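Local coordinates for protein N-acetyl-L-2,4-diaminobutyric acid deacetylase (Ruegeria pomeroyi, PDB 6TWM) that acts as a zinc-dependent deacetylase in ectoine degradation, probably hydrolysing N-acetyl-L-2,4-diaminobutyric acid to 2,4-diaminobutyric acid, at residues E68-V73 and F150-K155; T61-G66 and V94-Y99; N115-F120 and M200-V205; F274-D279 and I315-P320; A183-Y188 and M249-T254. One frame throughout, in Å; residues are numbered along the deposited sequence.

Contact 1 (E68-V73 and F150-K155); sequences EYEGPV and FHSGGK. With ZN (zinc ion), chain M.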
# COMPACT_ATOMS: atom_id res chain seq x y z
N GLU A 68 4.35 -5.54 4.59
CA GLU A 68 3.23 -4.70 4.98
C GLU A 68 1.97 -5.56 5.01
O GLU A 68 1.59 -6.13 3.99
CB GLU A 68 3.09 -3.52 4.01
CG GLU A 68 4.39 -2.76 3.84
CD GLU A 68 4.33 -1.73 2.75
OE1 GLU A 68 3.27 -1.59 2.10
OE2 GLU A 68 5.36 -1.03 2.55
N TYR A 69 1.34 -5.64 6.19
CA TYR A 69 0.50 -6.79 6.51
C TYR A 69 -0.98 -6.50 6.73
O TYR A 69 -1.78 -7.43 6.62
CB TYR A 69 1.05 -7.50 7.75
CG TYR A 69 2.44 -8.05 7.51
CD1 TYR A 69 2.62 -9.21 6.76
CD2 TYR A 69 3.57 -7.40 8.00
CE1 TYR A 69 3.89 -9.71 6.52
CE2 TYR A 69 4.84 -7.90 7.77
CZ TYR A 69 4.99 -9.06 7.02
OH TYR A 69 6.24 -9.57 6.78
N GLU A 70 -1.37 -5.26 7.04
CA GLU A 70 -2.79 -4.98 7.28
C GLU A 70 -3.63 -5.36 6.07
O GLU A 70 -4.72 -5.93 6.22
CB GLU A 70 -2.99 -3.50 7.61
CG GLU A 70 -2.65 -3.13 9.04
CD GLU A 70 -1.18 -2.82 9.21
OE1 GLU A 70 -0.45 -2.82 8.19
OE2 GLU A 70 -0.76 -2.56 10.35
N GLY A 71 -3.14 -5.07 4.87
CA GLY A 71 -3.82 -5.42 3.65
C GLY A 71 -4.00 -6.91 3.44
O GLY A 71 -5.12 -7.40 3.30
N PRO A 72 -2.89 -7.66 3.40
CA PRO A 72 -3.00 -9.12 3.22
C PRO A 72 -3.92 -9.79 4.24
O PRO A 72 -4.57 -10.78 3.90
CB PRO A 72 -1.55 -9.59 3.37
CG PRO A 72 -0.74 -8.43 2.92
CD PRO A 72 -1.49 -7.21 3.36
N VAL A 73 -3.98 -9.27 5.47
CA VAL A 73 -4.87 -9.83 6.47
C VAL A 73 -6.33 -9.62 6.07
O VAL A 73 -7.16 -10.53 6.15
CB VAL A 73 -4.58 -9.23 7.86
CG1 VAL A 73 -5.71 -9.52 8.82
CG2 VAL A 73 -3.26 -9.77 8.40
N PHE A 150 -3.21 -1.89 -0.92
CA PHE A 150 -2.87 -1.64 0.47
C PHE A 150 -1.38 -1.38 0.65
O PHE A 150 -0.54 -1.98 -0.02
CB PHE A 150 -3.30 -2.82 1.34
CG PHE A 150 -4.76 -2.85 1.64
CD1 PHE A 150 -5.31 -1.97 2.56
CD2 PHE A 150 -5.59 -3.76 1.02
CE1 PHE A 150 -6.66 -2.00 2.85
CE2 PHE A 150 -6.94 -3.80 1.30
CZ PHE A 150 -7.48 -2.92 2.22
N HIS A 151 -1.07 -0.49 1.58
CA HIS A 151 0.31 -0.18 1.92
C HIS A 151 0.41 0.15 3.40
O HIS A 151 -0.54 0.67 4.00
CB HIS A 151 0.86 0.99 1.09
CG HIS A 151 1.14 0.64 -0.34
ND1 HIS A 151 2.31 0.03 -0.73
CD2 HIS A 151 0.40 0.80 -1.46
CE1 HIS A 151 2.29 -0.15 -2.04
NE2 HIS A 151 1.14 0.30 -2.51
N SER A 152 1.56 -0.16 3.99
CA SER A 152 1.89 0.20 5.36
C SER A 152 3.35 0.62 5.41
O SER A 152 4.04 0.66 4.38
CB SER A 152 1.58 -0.95 6.32
OG SER A 152 0.29 -1.49 6.07
N GLY A 153 3.83 0.93 6.61
CA GLY A 153 5.17 1.50 6.73
C GLY A 153 6.28 0.53 6.39
O GLY A 153 7.35 0.95 5.92
N GLY A 154 6.07 -0.76 6.60
CA GLY A 154 7.14 -1.72 6.49
C GLY A 154 8.03 -1.69 7.72
O GLY A 154 7.79 -0.98 8.69
N LYS A 155 9.10 -2.49 7.67
CA LYS A 155 10.00 -2.62 8.82
C LYS A 155 10.75 -1.33 9.14
O LYS A 155 11.30 -1.21 10.24
CB LYS A 155 11.00 -3.75 8.59
CG LYS A 155 10.38 -5.14 8.55
CD LYS A 155 11.43 -6.19 8.23
CE LYS A 155 10.82 -7.58 8.17
NZ LYS A 155 11.84 -8.61 7.80
ZN ZN M . 4.48 0.68 0.99
O HOH W 1 1.90 -3.05 0.51
O HOH W 2 -0.98 -3.11 4.10
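Glu68 and His151 meet at the zinc site, where with His65 they form the HxxE...H set of metal ligands of the M14-type succinylglutamate desuccinylase/aspartoacylase family. The Glu68 chain sets out with CG anti to the carbonyl carbon (chi1 -52°) and stays extended, which carries its carboxylate to the backbone of residues 151-153. Glu68 OE2 binds the zinc ion at 2.5 Å; His151 ND1 lies 2.8 Å from it. Glu68 OE1, also near the ion, is held by Ser152 N, which donates at 2.9 Å from above the carboxylate plane, and by a water that also donates to Phe150 O, restraining the carboxylate's rotation. Behind this first shell, Ser152 OG donates to Glu70 OE1 at 2.6 Å, on the anti side but tilted out of the plane of a carboxylate turned back by a bend at chi2 (86°) and held at OE2 by Ser227. With alanine for Glu70, the hydroxyls of Ser152 and Ser227 would probably lose a shared acceptor group, leaving that of Ser152 freer to turn. A second water joins Ser152 OG to Gly71 N. At the start of helix 70-81, Gly71 CA rests over one face of the Phe150 ring, 3.8 Å from its centroid.

Contact 2 (T61-G66 and V94-Y99); sequences TGANHG and VPAFNY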
# COMPACT_ATOMS: atom_id res chain seq x y z
N THR A 61 -5.38 -5.63 -4.07
CA THR A 61 -4.00 -6.07 -3.92
C THR A 61 -3.48 -5.71 -2.54
O THR A 61 -3.70 -4.60 -2.05
CB THR A 61 -3.11 -5.43 -5.00
OG1 THR A 61 -3.17 -4.00 -4.90
CG2 THR A 61 -3.55 -5.87 -6.39
N GLY A 62 -2.79 -6.67 -1.92
CA GLY A 62 -2.05 -6.42 -0.71
C GLY A 62 -0.62 -6.90 -0.88
O GLY A 62 -0.32 -7.70 -1.76
N ALA A 63 0.25 -6.38 -0.02
CA ALA A 63 1.67 -6.73 -0.05
C ALA A 63 2.31 -6.39 -1.39
O ALA A 63 3.13 -7.15 -1.92
CB ALA A 63 1.90 -8.20 0.31
N ASN A 64 1.92 -5.25 -1.96
CA ASN A 64 2.73 -4.64 -3.02
C ASN A 64 4.19 -4.60 -2.59
O ASN A 64 5.08 -5.03 -3.33
CB ASN A 64 2.20 -3.23 -3.32
CG ASN A 64 2.93 -2.54 -4.48
OD1 ASN A 64 4.06 -2.89 -4.83
ND2 ASN A 64 2.28 -1.54 -5.06
N HIS A 65 4.44 -4.10 -1.38
CA HIS A 65 5.70 -4.32 -0.68
C HIS A 65 5.48 -5.44 0.34
O HIS A 65 4.45 -5.49 1.01
CB HIS A 65 6.17 -3.04 0.02
CG HIS A 65 6.44 -1.91 -0.93
ND1 HIS A 65 5.66 -0.77 -0.97
CD2 HIS A 65 7.40 -1.74 -1.87
CE1 HIS A 65 6.13 0.05 -1.89
NE2 HIS A 65 7.18 -0.52 -2.45
N GLY A 66 6.47 -6.33 0.44
CA GLY A 66 6.24 -7.62 1.09
C GLY A 66 6.00 -7.55 2.58
O GLY A 66 5.27 -8.38 3.13
N VAL A 94 -5.96 -10.41 -4.49
CA VAL A 94 -4.56 -10.84 -4.46
C VAL A 94 -3.93 -10.36 -3.16
O VAL A 94 -3.40 -9.24 -3.11
CB VAL A 94 -3.79 -10.32 -5.69
CG1 VAL A 94 -2.36 -10.84 -5.69
CG2 VAL A 94 -4.50 -10.71 -6.98
N PRO A 95 -3.98 -11.15 -2.09
CA PRO A 95 -3.48 -10.67 -0.79
C PRO A 95 -1.98 -10.43 -0.76
O PRO A 95 -1.51 -9.63 0.06
CB PRO A 95 -3.89 -11.78 0.18
CG PRO A 95 -4.99 -12.52 -0.51
CD PRO A 95 -4.65 -12.46 -1.97
N ALA A 96 -1.20 -11.10 -1.61
CA ALA A 96 0.24 -10.91 -1.69
C ALA A 96 0.58 -10.52 -3.13
O ALA A 96 0.66 -11.38 -4.01
CB ALA A 96 0.99 -12.17 -1.25
N PHE A 97 0.77 -9.22 -3.35
CA PHE A 97 0.92 -8.70 -4.71
C PHE A 97 2.32 -8.98 -5.25
O PHE A 97 2.48 -9.66 -6.27
CB PHE A 97 0.58 -7.20 -4.71
CG PHE A 97 0.55 -6.57 -6.07
CD1 PHE A 97 0.48 -7.34 -7.22
CD2 PHE A 97 0.52 -5.19 -6.19
CE1 PHE A 97 0.45 -6.74 -8.47
CE2 PHE A 97 0.48 -4.59 -7.44
CZ PHE A 97 0.44 -5.36 -8.57
N ASN A 98 3.35 -8.46 -4.59
CA ASN A 98 4.72 -8.92 -4.85
C ASN A 98 4.97 -10.16 -4.00
O ASN A 98 5.67 -10.14 -2.98
CB ASN A 98 5.73 -7.82 -4.58
CG ASN A 98 7.14 -8.21 -5.01
OD1 ASN A 98 7.39 -9.32 -5.45
ND2 ASN A 98 8.08 -7.27 -4.87
N TYR A 99 4.35 -11.26 -4.44
CA TYR A 99 4.36 -12.50 -3.68
C TYR A 99 5.75 -12.99 -3.28
O TYR A 99 5.92 -13.39 -2.12
CB TYR A 99 3.61 -13.58 -4.47
CG TYR A 99 3.53 -14.91 -3.77
CD1 TYR A 99 2.87 -15.04 -2.55
CD2 TYR A 99 4.11 -16.05 -4.32
CE1 TYR A 99 2.80 -16.26 -1.90
CE2 TYR A 99 4.04 -17.27 -3.68
CZ TYR A 99 3.39 -17.37 -2.47
OH TYR A 99 3.32 -18.59 -1.83
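One face of the Phe97 ring is covered by Thr61, whose CG2 stands over the ring centre at 4.2 Å from the centroid in a CH-pi contact. Asn64 comes to the same ring obliquely, its CB 3.9 Å from Phe97 CD2 and its amide plane turned 67° from the ring. Phe97 is carried here with CG anti to the backbone N (chi1 -173°), side by side with both Thr61 and Asn64. Outside the two segments it meets Tyr201 edge-to-face and Phe136 at an oblique angle. Asp149 takes Thr61 OG1 and Asn64 ND2, one on each carboxylate oxygen. Thr61 and Val94 form a parallel bridge at the C-terminal ends of strands 57-61 and 89-94, the two strands of a beta-alpha-beta crossover through helix 70-81. Gly62 N donates to Val94 O at 2.9 Å, and beyond the strands the backbones stay paired. Phe97 N bonds to Gly62 O, although the 2.5 Å separation of those atoms is doubtfully short. One residue further, Asn98 N reaches Ala63 O at 3.0 Å. Ala63 CB packs 3.8 Å from Ala96 CA, two residues before the zinc ligand His65.

Contact 3 (N115-F120 and M200-V205); sequences NLNRSF and MYDTAV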
# COMPACT_ATOMS: atom_id res chain seq x y z
N ASN A 115 11.52 -3.54 -6.62
CA ASN A 115 10.46 -2.78 -5.98
C ASN A 115 9.25 -2.78 -6.91
O ASN A 115 9.29 -2.15 -7.97
CB ASN A 115 10.94 -1.36 -5.68
CG ASN A 115 9.91 -0.53 -4.94
OD1 ASN A 115 8.75 -0.92 -4.80
ND2 ASN A 115 10.34 0.63 -4.46
N LEU A 116 8.19 -3.50 -6.53
CA LEU A 116 7.04 -3.62 -7.41
C LEU A 116 6.36 -2.27 -7.64
O LEU A 116 5.84 -2.02 -8.73
CB LEU A 116 6.04 -4.63 -6.85
CG LEU A 116 4.79 -4.86 -7.71
CD1 LEU A 116 5.18 -5.39 -9.09
CD2 LEU A 116 3.82 -5.81 -7.04
N ASN A 117 6.37 -1.40 -6.64
CA ASN A 117 5.75 -0.09 -6.80
C ASN A 117 6.65 0.91 -7.50
O ASN A 117 6.36 2.11 -7.47
CB ASN A 117 5.30 0.47 -5.45
CG ASN A 117 4.07 1.34 -5.56
OD1 ASN A 117 3.36 1.30 -6.57
ND2 ASN A 117 3.80 2.14 -4.53
N ARG A 118 7.74 0.45 -8.12
CA ARG A 118 8.53 1.26 -9.03
C ARG A 118 8.74 0.54 -10.36
O ARG A 118 9.56 0.99 -11.17
CB ARG A 118 9.88 1.63 -8.41
CG ARG A 118 9.77 2.55 -7.20
CD ARG A 118 9.36 3.96 -7.60
NE ARG A 118 9.13 4.80 -6.43
CZ ARG A 118 8.72 6.07 -6.49
NH1 ARG A 118 8.51 6.64 -7.66
NH2 ARG A 118 8.53 6.75 -5.37
N SER A 119 8.02 -0.55 -10.60
CA SER A 119 8.25 -1.41 -11.75
C SER A 119 7.20 -1.27 -12.85
O SER A 119 7.26 -2.01 -13.83
CB SER A 119 8.31 -2.88 -11.31
OG SER A 119 9.57 -3.19 -10.74
N PHE A 120 6.25 -0.36 -12.72
CA PHE A 120 5.31 -0.28 -13.82
C PHE A 120 5.82 0.69 -14.88
O PHE A 120 6.60 1.60 -14.57
CB PHE A 120 3.92 0.14 -13.32
CG PHE A 120 3.22 -0.95 -12.54
CD1 PHE A 120 3.68 -1.34 -11.30
CD2 PHE A 120 2.11 -1.60 -13.08
CE1 PHE A 120 3.05 -2.33 -10.59
CE2 PHE A 120 1.48 -2.60 -12.37
CZ PHE A 120 1.95 -2.97 -11.13
N MET A 200 5.04 3.75 -10.43
CA MET A 200 4.15 3.26 -9.38
C MET A 200 2.88 2.64 -9.95
O MET A 200 2.44 2.98 -11.05
CB MET A 200 3.77 4.39 -8.42
CG MET A 200 4.96 5.05 -7.75
SD MET A 200 4.45 6.17 -6.44
CE MET A 200 3.41 7.29 -7.38
N TYR A 201 2.31 1.71 -9.18
CA TYR A 201 1.00 1.17 -9.50
C TYR A 201 -0.07 2.24 -9.37
O TYR A 201 -1.05 2.25 -10.12
CB TYR A 201 0.71 -0.02 -8.58
CG TYR A 201 -0.59 -0.75 -8.80
CD1 TYR A 201 -0.81 -1.50 -9.95
CD2 TYR A 201 -1.59 -0.73 -7.83
CE1 TYR A 201 -1.99 -2.19 -10.15
CE2 TYR A 201 -2.77 -1.42 -8.02
CZ TYR A 201 -2.97 -2.14 -9.18
OH TYR A 201 -4.14 -2.83 -9.38
N ASP A 202 0.11 3.15 -8.41
CA ASP A 202 -0.69 4.36 -8.31
C ASP A 202 -0.82 5.05 -9.66
O ASP A 202 -1.93 5.29 -10.16
CB ASP A 202 -0.05 5.31 -7.30
CG ASP A 202 0.13 4.69 -5.93
OD1 ASP A 202 -0.82 4.74 -5.12
OD2 ASP A 202 1.22 4.14 -5.66
N THR A 203 0.32 5.36 -10.27
CA THR A 203 0.32 6.07 -11.54
C THR A 203 -0.31 5.25 -12.66
O THR A 203 -0.93 5.81 -13.57
CB THR A 203 1.76 6.45 -11.91
OG1 THR A 203 2.46 6.82 -10.72
CG2 THR A 203 1.77 7.62 -12.88
N ALA A 204 -0.18 3.92 -12.60
CA ALA A 204 -0.77 3.08 -13.63
C ALA A 204 -2.30 3.12 -13.55
O ALA A 204 -2.98 3.25 -14.58
CB ALA A 204 -0.26 1.65 -13.49
N VAL A 205 -2.85 3.01 -12.34
CA VAL A 205 -4.30 3.04 -12.17
C VAL A 205 -4.85 4.41 -12.53
O VAL A 205 -5.84 4.53 -13.27
CB VAL A 205 -4.67 2.64 -10.73
CG1 VAL A 205 -6.15 2.88 -10.49
CG2 VAL A 205 -4.31 1.19 -10.46
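Beside the zinc and product pocket, the loop carrying Asn117 is joined to the first turn of helix 201-207, with Tyr201 N donating to Asn117 OD1 at 2.8 Å, nearly along the C=O axis. The amide oxygen serves an N-H at the start of the helix and also receives a weak bond from Asn64 ND2. The Asn117 and Asp202 side chains cross at about a right angle, and Asn117 ND2 gives Asp202 OD2 a weak, 3.5 Å bond. Met200, at the N-cap position, lies alongside Arg118: its CG sits over one face of the guanidinium, offset toward the rim and 3.9 Å from Arg118 NH1. That guanidinium is anchored elsewhere, NH1 bonding to Ala198 O and forming a salt bridge with Asp196. Phe120 supplies the apolar half. Its CG is anti to the carbonyl carbon (chi1 -72°), which lays the ring against the helix, with Tyr201 CA over one face at 4.2 Å from the Phe120 centroid. The Phe120 and Tyr201 side chains run side by side with their rings oblique, planes 53° apart, and Phe120 CZ touches Tyr201 CD1 at 3.3 Å; Ala204 CB is 4.0 Å from Phe120 CD2. Gln137 of helix 128-140 packs on both Phe120 and Ala204, while Tyr201 continues inward to Ala147 and Asp149 of strand 146-149, and Asp202 reaches Leu212 and Thr214 of strand 211-216.

Contact 4 (F274-D279 and I315-P320); sequences FEMMID and ISRHFP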
# COMPACT_ATOMS: atom_id res chain seq x y z
N PHE A 274 18.43 5.84 17.20
CA PHE A 274 17.31 6.73 16.96
C PHE A 274 16.49 6.91 18.23
O PHE A 274 16.04 5.93 18.83
CB PHE A 274 16.43 6.19 15.84
CG PHE A 274 15.33 7.12 15.42
CD1 PHE A 274 15.60 8.20 14.60
CD2 PHE A 274 14.03 6.92 15.85
CE1 PHE A 274 14.60 9.06 14.21
CE2 PHE A 274 13.02 7.78 15.46
CZ PHE A 274 13.30 8.85 14.64
N GLU A 275 16.29 8.17 18.64
CA GLU A 275 15.42 8.51 19.76
C GLU A 275 14.34 9.45 19.25
O GLU A 275 14.59 10.64 19.04
CB GLU A 275 16.19 9.14 20.92
CG GLU A 275 15.28 9.44 22.11
CD GLU A 275 15.96 10.22 23.22
OE1 GLU A 275 17.11 10.67 23.02
OE2 GLU A 275 15.34 10.38 24.29
N MET A 276 13.13 8.92 19.06
CA MET A 276 11.99 9.76 18.72
C MET A 276 11.54 10.53 19.95
O MET A 276 11.33 9.94 21.02
CB MET A 276 10.85 8.90 18.17
CG MET A 276 9.78 9.68 17.44
SD MET A 276 10.33 10.29 15.83
CE MET A 276 9.16 11.61 15.54
N MET A 277 11.38 11.84 19.80
CA MET A 277 11.02 12.69 20.93
C MET A 277 9.52 12.98 21.01
O MET A 277 9.03 13.28 22.11
CB MET A 277 11.79 14.01 20.87
CG MET A 277 13.30 13.85 20.94
SD MET A 277 13.83 12.78 22.29
CE MET A 277 13.31 13.74 23.72
N ILE A 278 8.80 12.91 19.90
CA ILE A 278 7.35 13.11 19.88
C ILE A 278 6.72 11.94 19.14
O ILE A 278 7.18 11.57 18.06
CB ILE A 278 6.97 14.45 19.23
CG1 ILE A 278 7.79 15.59 19.82
CG2 ILE A 278 5.50 14.73 19.43
CD1 ILE A 278 7.55 16.93 19.15
N ASP A 279 5.67 11.37 19.73
CA ASP A 279 5.07 10.15 19.19
C ASP A 279 4.30 10.42 17.90
O ASP A 279 3.95 11.56 17.58
CB ASP A 279 4.15 9.51 20.22
CG ASP A 279 4.90 8.84 21.35
OD1 ASP A 279 6.03 8.36 21.11
OD2 ASP A 279 4.37 8.81 22.48
N ILE A 315 2.99 12.28 11.05
CA ILE A 315 2.24 11.24 10.34
C ILE A 315 3.12 10.07 9.93
O ILE A 315 2.59 9.01 9.55
CB ILE A 315 1.52 11.82 9.11
CG1 ILE A 315 2.54 12.28 8.06
CG2 ILE A 315 0.68 12.99 9.53
CD1 ILE A 315 1.91 12.71 6.76
N SER A 316 4.44 10.21 10.00
CA SER A 316 5.34 9.10 9.73
C SER A 316 6.63 9.34 10.49
O SER A 316 7.05 10.48 10.71
CB SER A 316 5.63 8.96 8.23
OG SER A 316 6.71 8.08 8.00
N ARG A 317 7.27 8.24 10.90
CA ARG A 317 8.56 8.34 11.56
C ARG A 317 9.41 7.13 11.20
O ARG A 317 8.89 6.05 10.91
CB ARG A 317 8.42 8.45 13.09
CG ARG A 317 7.83 7.23 13.77
CD ARG A 317 8.16 7.22 15.25
NE ARG A 317 9.51 6.72 15.51
CZ ARG A 317 9.80 5.78 16.39
NH1 ARG A 317 8.84 5.22 17.12
NH2 ARG A 317 11.06 5.39 16.56
N HIS A 318 10.72 7.34 11.21
CA HIS A 318 11.68 6.25 11.09
C HIS A 318 11.44 5.23 12.19
O HIS A 318 11.48 5.56 13.38
CB HIS A 318 13.10 6.80 11.17
CG HIS A 318 14.16 5.75 11.17
ND1 HIS A 318 14.65 5.17 10.01
CD2 HIS A 318 14.85 5.18 12.19
CE1 HIS A 318 15.58 4.29 10.32
NE2 HIS A 318 15.72 4.27 11.64
N PHE A 319 11.16 3.99 11.80
CA PHE A 319 10.82 2.97 12.79
C PHE A 319 12.03 2.39 13.52
O PHE A 319 12.07 2.48 14.76
CB PHE A 319 10.02 1.84 12.13
CG PHE A 319 9.53 0.80 13.09
CD1 PHE A 319 8.38 1.02 13.83
CD2 PHE A 319 10.21 -0.39 13.27
CE1 PHE A 319 7.92 0.07 14.73
CE2 PHE A 319 9.76 -1.35 14.16
CZ PHE A 319 8.61 -1.12 14.89
N PRO A 320 13.02 1.82 12.84
CA PRO A 320 14.01 1.00 13.55
C PRO A 320 14.85 1.81 14.53
O PRO A 320 15.03 3.02 14.38
CB PRO A 320 14.89 0.43 12.43
CG PRO A 320 14.10 0.63 11.17
CD PRO A 320 13.34 1.89 11.40
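Phe274 and Met276 face Arg317 and His318 across two packed layers of beta structure, since strands 272-276 and 312-318 belong to different antiparallel sheets. The segment axes approach to 8.9 Å at 153°, and side chains fill the interval. The aromatic contact is edge-to-face: the edge of His318 points at one face of the Phe274 ring, centroids 5.0 Å apart and planes at 62°. His318 CB adds a CH-pi contact over that face, 4.2 Å from the Phe274 centroid, and His318 NE2 is held by Leu322 O. Arg317 approaches the same ring at its edge, the guanidinium nearly coplanar with it and NH2 3.3 Å from Phe274 CE2. Loss of the Phe274 ring to an alanine is likely to open a gap between the sheets, leaving the His318 edge without a ring face and the Arg317 guanidinium without its rim neighbour. Aliphatic packing comes from Met276, which slides past Arg317 in the opposite direction. The arginine starts with CG between backbone N and carbonyl carbon (chi1 65°) and bends at chi3, which brings its guanidinium against the thioether chain. Met276 CB covers one face of that group, and Met276 CG lies 3.5 Å from Arg317 NE.

Contact 5 (A183-Y188 and M249-T254); sequences AFNAPY and MQLDET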
# COMPACT_ATOMS: atom_id res chain seq x y z
N ALA A 183 -14.99 7.34 1.44
CA ALA A 183 -15.70 6.11 1.77
C ALA A 183 -14.84 5.19 2.63
O ALA A 183 -15.35 4.57 3.57
CB ALA A 183 -16.13 5.40 0.49
N PHE A 184 -13.54 5.11 2.34
CA PHE A 184 -12.66 4.24 3.12
C PHE A 184 -12.70 4.60 4.60
O PHE A 184 -12.73 3.71 5.46
CB PHE A 184 -11.23 4.32 2.59
CG PHE A 184 -10.36 3.17 3.01
CD1 PHE A 184 -10.19 2.07 2.18
CD2 PHE A 184 -9.71 3.19 4.23
CE1 PHE A 184 -9.39 1.02 2.57
CE2 PHE A 184 -8.91 2.14 4.62
CZ PHE A 184 -8.75 1.05 3.79
N ASN A 185 -12.70 5.90 4.90
CA ASN A 185 -12.86 6.40 6.27
C ASN A 185 -11.79 5.84 7.21
O ASN A 185 -12.09 5.27 8.26
CB ASN A 185 -14.26 6.12 6.81
CG ASN A 185 -14.59 6.97 8.02
OD1 ASN A 185 -15.53 6.68 8.76
ND2 ASN A 185 -13.82 8.03 8.22
N ALA A 186 -10.53 6.01 6.82
CA ALA A 186 -9.46 5.77 7.75
C ALA A 186 -9.46 6.89 8.80
O ALA A 186 -9.97 7.98 8.54
CB ALA A 186 -8.12 5.72 7.02
N PRO A 187 -8.93 6.62 9.99
CA PRO A 187 -8.89 7.68 11.02
C PRO A 187 -8.25 8.97 10.54
O PRO A 187 -8.61 10.05 11.04
CB PRO A 187 -8.08 7.03 12.15
CG PRO A 187 -8.38 5.57 12.01
CD PRO A 187 -8.47 5.33 10.52
N TYR A 188 -7.33 8.90 9.59
CA TYR A 188 -6.82 10.08 8.91
C TYR A 188 -7.04 9.95 7.41
O TYR A 188 -7.13 8.84 6.87
CB TYR A 188 -5.34 10.33 9.21
CG TYR A 188 -5.08 10.81 10.62
CD1 TYR A 188 -5.07 9.92 11.68
CD2 TYR A 188 -4.89 12.16 10.89
CE1 TYR A 188 -4.85 10.36 12.98
CE2 TYR A 188 -4.67 12.60 12.18
CZ TYR A 188 -4.66 11.70 13.22
OH TYR A 188 -4.44 12.15 14.51
N MET A 249 -22.48 1.35 5.40
CA MET A 249 -21.09 1.70 5.61
C MET A 249 -20.87 2.15 7.05
O MET A 249 -21.76 2.70 7.70
CB MET A 249 -20.67 2.81 4.65
CG MET A 249 -20.61 2.38 3.20
SD MET A 249 -20.26 3.75 2.10
CE MET A 249 -18.67 4.26 2.74
N GLN A 250 -19.67 1.89 7.55
CA GLN A 250 -19.28 2.36 8.87
C GLN A 250 -18.57 3.70 8.72
O GLN A 250 -17.51 3.78 8.08
CB GLN A 250 -18.37 1.34 9.57
CG GLN A 250 -18.07 1.68 11.02
CD GLN A 250 -17.28 0.60 11.72
OE1 GLN A 250 -16.97 -0.44 11.14
NE2 GLN A 250 -16.92 0.85 12.98
N LEU A 251 -19.15 4.75 9.29
CA LEU A 251 -18.59 6.09 9.23
C LEU A 251 -18.19 6.53 10.63
O LEU A 251 -19.05 6.68 11.51
CB LEU A 251 -19.59 7.08 8.62
CG LEU A 251 -19.17 8.56 8.65
CD1 LEU A 251 -17.83 8.77 7.96
CD2 LEU A 251 -20.24 9.44 8.02
N ASP A 252 -16.89 6.72 10.83
CA ASP A 252 -16.32 7.25 12.06
C ASP A 252 -15.70 8.61 11.76
O ASP A 252 -15.81 9.13 10.64
CB ASP A 252 -15.29 6.27 12.63
CG ASP A 252 -15.92 4.97 13.10
OD1 ASP A 252 -16.97 5.02 13.78
OD2 ASP A 252 -15.37 3.89 12.78
N GLU A 253 -15.04 9.20 12.75
CA GLU A 253 -14.36 10.46 12.52
C GLU A 253 -13.07 10.25 11.74
O GLU A 253 -12.39 9.23 11.89
CB GLU A 253 -14.03 11.20 13.82
CG GLU A 253 -15.03 11.04 14.93
CD GLU A 253 -14.69 9.88 15.85
OE1 GLU A 253 -15.01 8.73 15.49
OE2 GLU A 253 -14.09 10.13 16.92
N THR A 254 -12.74 11.22 10.91
CA THR A 254 -11.48 11.24 10.18
C THR A 254 -10.88 12.63 10.29
O THR A 254 -11.59 13.63 10.42
CB THR A 254 -11.66 10.83 8.71
OG1 THR A 254 -10.39 10.46 8.15
CG2 THR A 254 -12.25 11.97 7.89
O HOH W 3 -12.48 6.61 10.84
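Hydrogen bonds from side chain to backbone dominate the meeting of Asn185 and Thr254 with the opposite segments. Asn185, the first residue after helix 171-184 and one with positive phi (57°), turns its amide to the backbone of Asp252 with CG anti to its own N (chi1 -163°). Asn185 OD1 accepts from Asp252 N, although their 2.5 Å separation is doubtfully short, and Asn185 ND2 returns a weak bond to Asp252 O at 3.3 Å. One amide thus uses both its ends on a single residue, which limits its rotation. In the other direction, Thr254 OG1 donates to Ala186 O, almost in line with the carbonyl bond; this hydroxyl also bonds to Ser189 OG. A water bridges the segments, donating to Asn185 O at 2.9 Å and to Glu253 O at 2.8 Å, and Asn185 O is further gripped by Lys233 NZ. A CA-H...O contact follows, Thr254 CA standing 3.2 Å from Pro187 O. Apolar packing is slight. Met249 bends at chi3 to set its CE 3.6 Å from Ala183 CB at the helix end, and Leu251 CD1 lies against the Asn185 amide. Just beyond, Pro187 and Val255 share a backbone hydrogen bond, so the arrangement is the lead-in to parallel strands 188-192 and 255-258, the latter being the outermost strand on this side of the mixed sheet.

Contacts 1, 2 and 3 cluster round the zinc pocket and touch one another, their centres 9 to 16 Å apart. They lie in the catalytic domain, on loops after strands 57-61, 89-94 and 146-149 of the mixed sheet, in the loop between helices 99-104 and 128-140, and on helices 70-81 and 201-207. Segments of contact 1 alternate along the chain with those of contacts 2 and 3, so the metal site is assembled from widely spaced sequence. Contacts 4 and 5 are each centred about 18 Å from the centre of contact 1. Contact 5, at the far edge of the same sheet, meets it through Phe184 on Phe150; contact 4, last to close, joins the C-terminal sheets and touches Lys155 through Phe319.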